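Local coordinates for N-terminal acetyltransferase B complex subunit MDM20 (Candida albicans, PDB 5K04), which probably serves as the non-catalytic subunit of the NatB N-terminal acetyltransferase complex, an all-helical scaffold that holds the NAT3 chain, at residues D249-W254 with R277-L282; L218-M223 with A234-L239; V608-L613 with T663-N668. One frame throughout, in Å; residues are numbered along the deposited sequence.

Contact 1: D249-W254 with R277-L282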
# COMPACT_ATOMS: atom_id res chain seq x y z
N ASP A 249 -18.10 -13.00 -15.03
CA ASP A 249 -18.40 -13.92 -13.94
C ASP A 249 -19.87 -14.33 -13.96
O ASP A 249 -20.20 -15.49 -13.71
CB ASP A 249 -18.03 -13.28 -12.60
CG ASP A 249 -16.53 -13.15 -12.40
OD1 ASP A 249 -15.76 -13.58 -13.28
OD2 ASP A 249 -16.11 -12.62 -11.35
N THR A 250 -20.76 -13.39 -14.29
CA THR A 250 -22.18 -13.70 -14.36
C THR A 250 -22.51 -14.55 -15.59
O THR A 250 -23.42 -15.39 -15.54
CB THR A 250 -23.00 -12.40 -14.37
OG1 THR A 250 -22.61 -11.59 -13.25
CG2 THR A 250 -24.50 -12.71 -14.28
N TRP A 251 -21.76 -14.38 -16.69
CA TRP A 251 -21.95 -15.23 -17.86
C TRP A 251 -21.56 -16.67 -17.55
O TRP A 251 -22.26 -17.61 -17.96
CB TRP A 251 -21.11 -14.72 -19.04
CG TRP A 251 -21.70 -13.57 -19.86
CD1 TRP A 251 -21.22 -12.29 -19.93
CD2 TRP A 251 -22.83 -13.62 -20.74
NE1 TRP A 251 -21.99 -11.54 -20.79
CE2 TRP A 251 -22.99 -12.34 -21.30
CE3 TRP A 251 -23.74 -14.63 -21.10
CZ2 TRP A 251 -24.01 -12.04 -22.20
CZ3 TRP A 251 -24.74 -14.32 -21.99
CH2 TRP A 251 -24.87 -13.04 -22.53
N LYS A 252 -20.46 -16.85 -16.83
CA LYS A 252 -20.00 -18.20 -16.52
C LYS A 252 -21.00 -18.93 -15.64
O LYS A 252 -21.30 -20.11 -15.88
CB LYS A 252 -18.63 -18.14 -15.84
CG LYS A 252 -17.51 -17.66 -16.77
CD LYS A 252 -16.28 -17.16 -15.99
CE LYS A 252 -15.53 -18.29 -15.31
NZ LYS A 252 -14.38 -17.78 -14.54
N LEU A 253 -21.54 -18.25 -14.63
CA LEU A 253 -22.60 -18.84 -13.81
C LEU A 253 -23.82 -19.19 -14.66
O LEU A 253 -24.47 -20.21 -14.43
CB LEU A 253 -22.98 -17.88 -12.68
CG LEU A 253 -21.92 -17.62 -11.60
CD1 LEU A 253 -22.51 -16.75 -10.49
CD2 LEU A 253 -21.36 -18.88 -10.98
N TRP A 254 -24.10 -18.38 -15.69
CA TRP A 254 -25.27 -18.62 -16.53
C TRP A 254 -25.13 -19.89 -17.36
O TRP A 254 -26.11 -20.63 -17.53
CB TRP A 254 -25.51 -17.42 -17.45
CG TRP A 254 -26.68 -17.58 -18.37
CD1 TRP A 254 -28.01 -17.43 -18.06
CD2 TRP A 254 -26.63 -17.88 -19.77
NE1 TRP A 254 -28.78 -17.65 -19.18
CE2 TRP A 254 -27.95 -17.93 -20.24
CE3 TRP A 254 -25.58 -18.14 -20.67
CZ2 TRP A 254 -28.26 -18.21 -21.56
CZ3 TRP A 254 -25.89 -18.43 -21.98
CH2 TRP A 254 -27.22 -18.46 -22.42
N ARG A 277 -16.47 -9.06 -26.50
CA ARG A 277 -15.31 -9.71 -25.90
C ARG A 277 -15.74 -10.82 -24.95
O ARG A 277 -15.30 -11.97 -25.08
CB ARG A 277 -14.45 -8.67 -25.17
CG ARG A 277 -13.33 -9.24 -24.29
CD ARG A 277 -12.15 -8.27 -24.16
NE ARG A 277 -11.19 -8.72 -23.15
CZ ARG A 277 -11.29 -8.47 -21.85
NH1 ARG A 277 -12.30 -7.75 -21.39
NH2 ARG A 277 -10.38 -8.93 -21.00
N ASN A 278 -16.60 -10.49 -23.99
CA ASN A 278 -16.98 -11.46 -22.96
C ASN A 278 -17.66 -12.69 -23.57
O ASN A 278 -17.46 -13.81 -23.10
CB ASN A 278 -17.88 -10.81 -21.93
CG ASN A 278 -17.09 -10.03 -20.87
OD1 ASN A 278 -15.87 -10.17 -20.75
ND2 ASN A 278 -17.80 -9.22 -20.09
N ILE A 279 -18.48 -12.48 -24.60
CA ILE A 279 -19.17 -13.61 -25.22
C ILE A 279 -18.18 -14.43 -26.05
O ILE A 279 -18.30 -15.66 -26.15
CB ILE A 279 -20.35 -13.11 -26.07
CG1 ILE A 279 -21.46 -12.59 -25.17
CG2 ILE A 279 -20.87 -14.20 -27.03
CD1 ILE A 279 -22.61 -11.97 -25.96
N SER A 280 -17.18 -13.77 -26.64
CA SER A 280 -16.18 -14.50 -27.42
C SER A 280 -15.36 -15.41 -26.53
O SER A 280 -15.09 -16.56 -26.89
CB SER A 280 -15.30 -13.51 -28.17
OG SER A 280 -16.06 -12.83 -29.14
N LEU A 281 -14.97 -14.93 -25.35
CA LEU A 281 -14.28 -15.78 -24.39
C LEU A 281 -15.22 -16.82 -23.82
O LEU A 281 -14.81 -17.96 -23.55
CB LEU A 281 -13.69 -14.93 -23.26
CG LEU A 281 -12.47 -14.08 -23.62
CD1 LEU A 281 -11.99 -13.27 -22.43
CD2 LEU A 281 -11.34 -14.94 -24.15
N LEU A 282 -16.49 -16.46 -23.63
CA LEU A 282 -17.44 -17.40 -23.03
C LEU A 282 -17.61 -18.63 -23.90
O LEU A 282 -17.77 -19.74 -23.39
CB LEU A 282 -18.79 -16.72 -22.83
CG LEU A 282 -19.80 -17.54 -22.03
CD1 LEU A 282 -19.32 -17.66 -20.58
CD2 LEU A 282 -21.18 -16.90 -22.10
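Trp-251 of helix 248-260 packs against Asn-278, Ile-279 and Leu-282 of helix 277-289, a helix-helix contact within the alpha-solenoid expected of a family in the TPR clan. The two segments run in roughly the same direction, at 39° to each other, their axes approaching to 10.3 Å, with the indole lying between them. Its torsion (chi1 -82°) swings CG to the side of its own backbone N and sends the ring out between the helices. Ile-279 comes over one face near the rim, its CG1 4.0 Å from Trp-251 CZ2. Leu-282 arrives at about a right angle to the Trp-251 side chain, neither squarely on the face nor at the edge, and puts CD2 3.6 Å from Trp-251 CE3. Its other methyl, CD1, settles against the base of the tryptophan, 3.8 Å from Trp-251 CB, and also meets the start of Lys-252. Beside the five-membered ring, Asn-278 contributes just its CB; the amide end is engaged elsewhere, with ND2 bonded to Thr-2 O of the NAT3 chain. Arg-277 and Asp-249 turn to that chain too, in salt bridges to Glu-48 and Lys-5 of NAT3, so these helices carry both an internal apolar joint and part of the subunit interface. Phe-241 and Leu-240 of helix 229-242 add cover to the indole. The neighbouring turn helps to place the ring as well: Trp-251 points its benzo edge at the indole of Trp-254, where CZ3 of Trp-251 lies 4.1 Å above the plane of the Trp-254 ring, toward its rim.

Contact 2: L218-M223 with A234-L239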
# COMPACT_ATOMS: atom_id res chain seq x y z
N LEU A 218 -23.36 -11.70 -3.78
CA LEU A 218 -23.55 -12.62 -2.67
C LEU A 218 -24.72 -13.56 -2.94
O LEU A 218 -24.64 -14.76 -2.64
CB LEU A 218 -23.78 -11.81 -1.40
CG LEU A 218 -23.87 -12.61 -0.10
CD1 LEU A 218 -22.56 -13.35 0.19
CD2 LEU A 218 -24.24 -11.69 1.05
N TYR A 219 -25.80 -13.03 -3.51
CA TYR A 219 -26.95 -13.86 -3.85
C TYR A 219 -26.57 -14.94 -4.86
O TYR A 219 -26.99 -16.10 -4.74
CB TYR A 219 -28.07 -12.98 -4.39
CG TYR A 219 -29.39 -13.67 -4.63
CD1 TYR A 219 -29.91 -14.58 -3.72
CD2 TYR A 219 -30.14 -13.39 -5.77
CE1 TYR A 219 -31.13 -15.20 -3.96
CE2 TYR A 219 -31.35 -14.00 -6.01
CZ TYR A 219 -31.85 -14.91 -5.11
OH TYR A 219 -33.05 -15.53 -5.35
N MET A 220 -25.78 -14.58 -5.87
CA MET A 220 -25.42 -15.54 -6.91
C MET A 220 -24.46 -16.59 -6.36
O MET A 220 -24.58 -17.77 -6.69
CB MET A 220 -24.81 -14.81 -8.12
CG MET A 220 -25.85 -14.21 -9.08
SD MET A 220 -25.22 -13.68 -10.65
CE MET A 220 -24.54 -12.18 -10.12
N LYS A 221 -23.52 -16.17 -5.51
CA LYS A 221 -22.59 -17.11 -4.89
C LYS A 221 -23.32 -18.11 -4.00
O LYS A 221 -22.99 -19.30 -3.98
CB LYS A 221 -21.55 -16.33 -4.09
CG LYS A 221 -20.61 -17.19 -3.30
CD LYS A 221 -19.66 -16.35 -2.46
CE LYS A 221 -18.71 -17.27 -1.71
NZ LYS A 221 -17.82 -16.53 -0.79
N ALA A 222 -24.33 -17.63 -3.27
CA ALA A 222 -25.11 -18.50 -2.41
C ALA A 222 -25.86 -19.55 -3.22
O ALA A 222 -25.75 -20.75 -2.94
CB ALA A 222 -26.07 -17.66 -1.57
N MET A 223 -26.60 -19.11 -4.25
CA MET A 223 -27.33 -20.05 -5.11
C MET A 223 -26.41 -21.10 -5.69
O MET A 223 -26.76 -22.29 -5.76
CB MET A 223 -28.00 -19.30 -6.26
CG MET A 223 -29.15 -18.42 -5.85
SD MET A 223 -29.21 -17.11 -7.03
CE MET A 223 -30.86 -17.38 -7.30
N ALA A 234 -32.09 -18.46 -14.10
CA ALA A 234 -33.10 -17.42 -14.24
C ALA A 234 -32.56 -16.06 -13.82
O ALA A 234 -32.74 -15.07 -14.53
CB ALA A 234 -34.35 -17.79 -13.43
N TYR A 235 -31.89 -16.00 -12.67
CA TYR A 235 -31.43 -14.71 -12.16
C TYR A 235 -30.35 -14.12 -13.07
O TYR A 235 -30.47 -12.98 -13.53
CB TYR A 235 -30.94 -14.85 -10.72
CG TYR A 235 -30.58 -13.53 -10.03
CD1 TYR A 235 -31.57 -12.65 -9.61
CD2 TYR A 235 -29.25 -13.18 -9.79
CE1 TYR A 235 -31.25 -11.43 -8.99
CE2 TYR A 235 -28.92 -11.97 -9.16
CZ TYR A 235 -29.93 -11.10 -8.77
OH TYR A 235 -29.63 -9.91 -8.17
N THR A 236 -29.31 -14.91 -13.39
CA THR A 236 -28.24 -14.41 -14.25
C THR A 236 -28.77 -14.02 -15.62
O THR A 236 -28.39 -12.97 -16.16
CB THR A 236 -27.12 -15.46 -14.38
OG1 THR A 236 -27.64 -16.69 -14.89
CG2 THR A 236 -26.46 -15.70 -13.03
N GLU A 237 -29.66 -14.84 -16.20
CA GLU A 237 -30.24 -14.50 -17.50
C GLU A 237 -30.93 -13.13 -17.46
O GLU A 237 -30.80 -12.34 -18.40
CB GLU A 237 -31.23 -15.59 -17.94
CG GLU A 237 -31.90 -15.33 -19.28
CD GLU A 237 -32.35 -16.60 -19.99
OE1 GLU A 237 -33.50 -16.63 -20.47
OE2 GLU A 237 -31.56 -17.57 -20.07
N LYS A 238 -31.63 -12.83 -16.36
CA LYS A 238 -32.22 -11.50 -16.20
C LYS A 238 -31.15 -10.42 -16.26
O LYS A 238 -31.28 -9.44 -17.01
CB LYS A 238 -33.00 -11.43 -14.88
CG LYS A 238 -33.72 -10.10 -14.67
CD LYS A 238 -34.18 -9.89 -13.22
CE LYS A 238 -33.01 -9.56 -12.27
NZ LYS A 238 -33.42 -8.76 -11.06
N LEU A 239 -30.09 -10.56 -15.45
CA LEU A 239 -29.04 -9.55 -15.42
C LEU A 239 -28.44 -9.34 -16.79
O LEU A 239 -28.22 -8.20 -17.21
CB LEU A 239 -27.94 -9.94 -14.43
CG LEU A 239 -28.30 -10.04 -12.96
CD1 LEU A 239 -27.05 -10.35 -12.14
CD2 LEU A 239 -28.98 -8.77 -12.51
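A T-shaped tyrosine pair with Met-aromatic contacts around it joins Tyr-219, Met-220 and Met-223 to Tyr-235. Tyr-219 drives its CD2-CE2 edge into the middle of one face of Tyr-235; the planes stand at 83° and the centroids lie 5.0 Å apart. Both rings have CG anti to their backbone N, and this extends them into the space between the helices. Met-220 meets the same target from another direction, crossing Tyr-235 at about a right angle and laying CG against the ring edge, 3.6 Å from Tyr-235 CD2. Its sulfur also sits at that edge. These are successive, roughly antiparallel helices, 213-225 and 229-242, whose segments are inclined at 148°; they form a helical hairpin, consistent with the alpha-solenoid expected of a TPR-clan family. Past the ring, Met-220 SD comes within 3.4 Å of Thr-236 CG2, and a bend at chi3 (-79°) then swings CE to Leu-239 CD1, one turn further along that helix, where the two meet tip to tip at 3.7 Å. Thr-236 offers its methyl here; its hydroxyl bonds back to Leu-232 O in its own helix. Leu-253 of helix 248-260 also touches Met-220. Met-223 couples the two rings, its SD lying 3.8 Å above the centre of the Tyr-219 face and meeting Tyr-235 obliquely.

Contact 3: V608-L613 with T663-N668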
# COMPACT_ATOMS: atom_id res chain seq x y z
N VAL A 608 28.45 -11.14 5.45
CA VAL A 608 29.54 -11.14 6.42
C VAL A 608 29.67 -9.77 7.06
O VAL A 608 29.73 -9.63 8.29
CB VAL A 608 30.86 -11.58 5.78
CG1 VAL A 608 31.94 -11.66 6.82
CG2 VAL A 608 30.70 -12.94 5.09
N PHE A 609 29.68 -8.71 6.23
CA PHE A 609 29.91 -7.38 6.77
C PHE A 609 28.79 -6.94 7.69
O PHE A 609 29.04 -6.38 8.77
CB PHE A 609 30.11 -6.35 5.67
CG PHE A 609 30.29 -4.96 6.22
CD1 PHE A 609 31.42 -4.65 6.98
CD2 PHE A 609 29.33 -3.98 6.02
CE1 PHE A 609 31.60 -3.39 7.51
CE2 PHE A 609 29.51 -2.70 6.55
CZ PHE A 609 30.64 -2.41 7.29
N ASP A 610 27.54 -7.17 7.28
CA ASP A 610 26.41 -6.78 8.12
C ASP A 610 26.40 -7.54 9.44
O ASP A 610 26.03 -6.97 10.47
CB ASP A 610 25.09 -6.97 7.37
CG ASP A 610 24.69 -5.72 6.57
OD1 ASP A 610 25.20 -4.62 6.87
OD2 ASP A 610 23.85 -5.85 5.65
N ASN A 611 26.82 -8.81 9.45
CA ASN A 611 26.93 -9.54 10.72
C ASN A 611 27.97 -8.88 11.63
O ASN A 611 27.75 -8.77 12.84
CB ASN A 611 27.27 -11.01 10.47
CG ASN A 611 26.00 -11.89 10.32
OD1 ASN A 611 24.96 -11.62 10.93
ND2 ASN A 611 26.09 -12.92 9.50
N LEU A 612 29.09 -8.41 11.07
CA LEU A 612 30.08 -7.71 11.87
C LEU A 612 29.57 -6.35 12.34
O LEU A 612 29.74 -5.98 13.50
CB LEU A 612 31.37 -7.54 11.06
CG LEU A 612 32.47 -6.64 11.61
CD1 LEU A 612 33.12 -7.27 12.83
CD2 LEU A 612 33.51 -6.37 10.53
N LEU A 613 28.92 -5.60 11.44
CA LEU A 613 28.40 -4.28 11.77
C LEU A 613 27.51 -4.33 13.02
O LEU A 613 27.65 -3.50 13.93
CB LEU A 613 27.61 -3.72 10.58
CG LEU A 613 27.05 -2.29 10.74
CD1 LEU A 613 28.17 -1.26 10.89
CD2 LEU A 613 26.10 -1.90 9.60
N THR A 663 28.51 1.42 -1.67
CA THR A 663 28.03 2.63 -1.02
C THR A 663 26.99 2.33 0.06
O THR A 663 26.87 3.10 1.02
CB THR A 663 27.50 3.62 -2.05
OG1 THR A 663 26.59 2.97 -2.95
CG2 THR A 663 28.66 4.22 -2.84
N GLN A 664 26.27 1.22 -0.06
CA GLN A 664 25.38 0.80 1.02
C GLN A 664 26.17 0.53 2.31
O GLN A 664 25.84 1.06 3.38
CB GLN A 664 24.60 -0.44 0.62
CG GLN A 664 23.47 -0.23 -0.35
CD GLN A 664 22.65 -1.51 -0.49
OE1 GLN A 664 23.07 -2.46 -1.17
NE2 GLN A 664 21.49 -1.56 0.17
N ASN A 665 27.19 -0.33 2.23
CA ASN A 665 27.99 -0.66 3.40
C ASN A 665 28.75 0.56 3.91
O ASN A 665 28.86 0.78 5.12
CB ASN A 665 28.98 -1.78 3.08
CG ASN A 665 28.31 -3.08 2.72
OD1 ASN A 665 27.16 -3.35 3.10
ND2 ASN A 665 29.03 -3.91 1.97
N LEU A 666 29.31 1.35 2.98
CA LEU A 666 30.09 2.52 3.37
C LEU A 666 29.21 3.54 4.08
O LEU A 666 29.63 4.15 5.07
CB LEU A 666 30.75 3.10 2.13
CG LEU A 666 32.03 3.93 2.24
CD1 LEU A 666 33.01 3.28 3.20
CD2 LEU A 666 32.65 4.07 0.86
N THR A 667 27.97 3.70 3.60
CA THR A 667 27.00 4.58 4.25
C THR A 667 26.73 4.09 5.67
O THR A 667 26.62 4.90 6.60
CB THR A 667 25.71 4.65 3.43
OG1 THR A 667 25.98 5.16 2.12
CG2 THR A 667 24.70 5.55 4.07
N ASN A 668 26.66 2.77 5.86
CA ASN A 668 26.39 2.23 7.19
C ASN A 668 27.61 2.37 8.08
O ASN A 668 27.47 2.63 9.29
CB ASN A 668 25.96 0.78 7.08
CG ASN A 668 24.49 0.63 6.69
OD1 ASN A 668 23.67 1.52 6.95
ND2 ASN A 668 24.16 -0.50 6.08
O HOH W 1 26.00 -2.64 5.55
O HOH W 2 26.04 -6.20 3.04
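Van der Waals contacts at two levels, Phe-609 on Asn-665 and Leu-613 on Asn-668, lie beside a set of water bridges between helices that run almost parallel, at 9°. In the first, ring and amide slide past each other in opposite directions with planes 51° apart; Phe-609 CD2 lies 3.6 Å from Asn-665 CG, and Phe-609 CE2 rests against Asn-665 CB. Phe-609 CG points opposite the backbone N (chi1 177°), which carries the ring across. One turn later Leu-613 crosses Asn-668 at about a right angle, its CD2 3.7 Å from Asn-668 CB.

The polar linkage is entirely through water. One water donates to Asp-610 OD1, at a short distance whose exact length is doubtful, and to Asn-665 OD1 at 2.8 Å, and accepts from Asn-668 ND2 at 2.9 Å, a three-way bridge where the side chains themselves remain too far apart to bond. A second donates to Asn-665 OD1 at 3.1 Å and only weakly to Asp-610 OD2. Asn-665 OD1 thus takes two waters, while its ND2 bonds to Leu-652 O, which helps fix the sense of the amide. Asn-668 is oriented similarly by Lys-577 NZ on its OD1.

Around this pair, Leu-649 of helix 646-649 backs Phe-609, and helices 506-521 and 729-747 pack against helix 661-682 through Thr-667.

In the fold
Contacts 1 and 2 are adjoining layers of one run of helices, with centres 14 Å apart. Helix 248-260 follows helix 229-242 and links them directly: Trp-254 NE1 makes a probable hydrogen bond to Glu-237 OE2 at 2.9 Å, and Thr-250 packs on Met-220 and Thr-236. Contact 1 is the one that faces the partner subunit, and the Asn-278 side chain is about 13 Å from the bound coenzyme A, so it does not touch the ligand. Contact 3 belongs to a distant part of the helical chain across the chain's centre, its centre 55 Å from that of contact 1 and 59 Å from that of contact 2, with no other protein chain touching its segments.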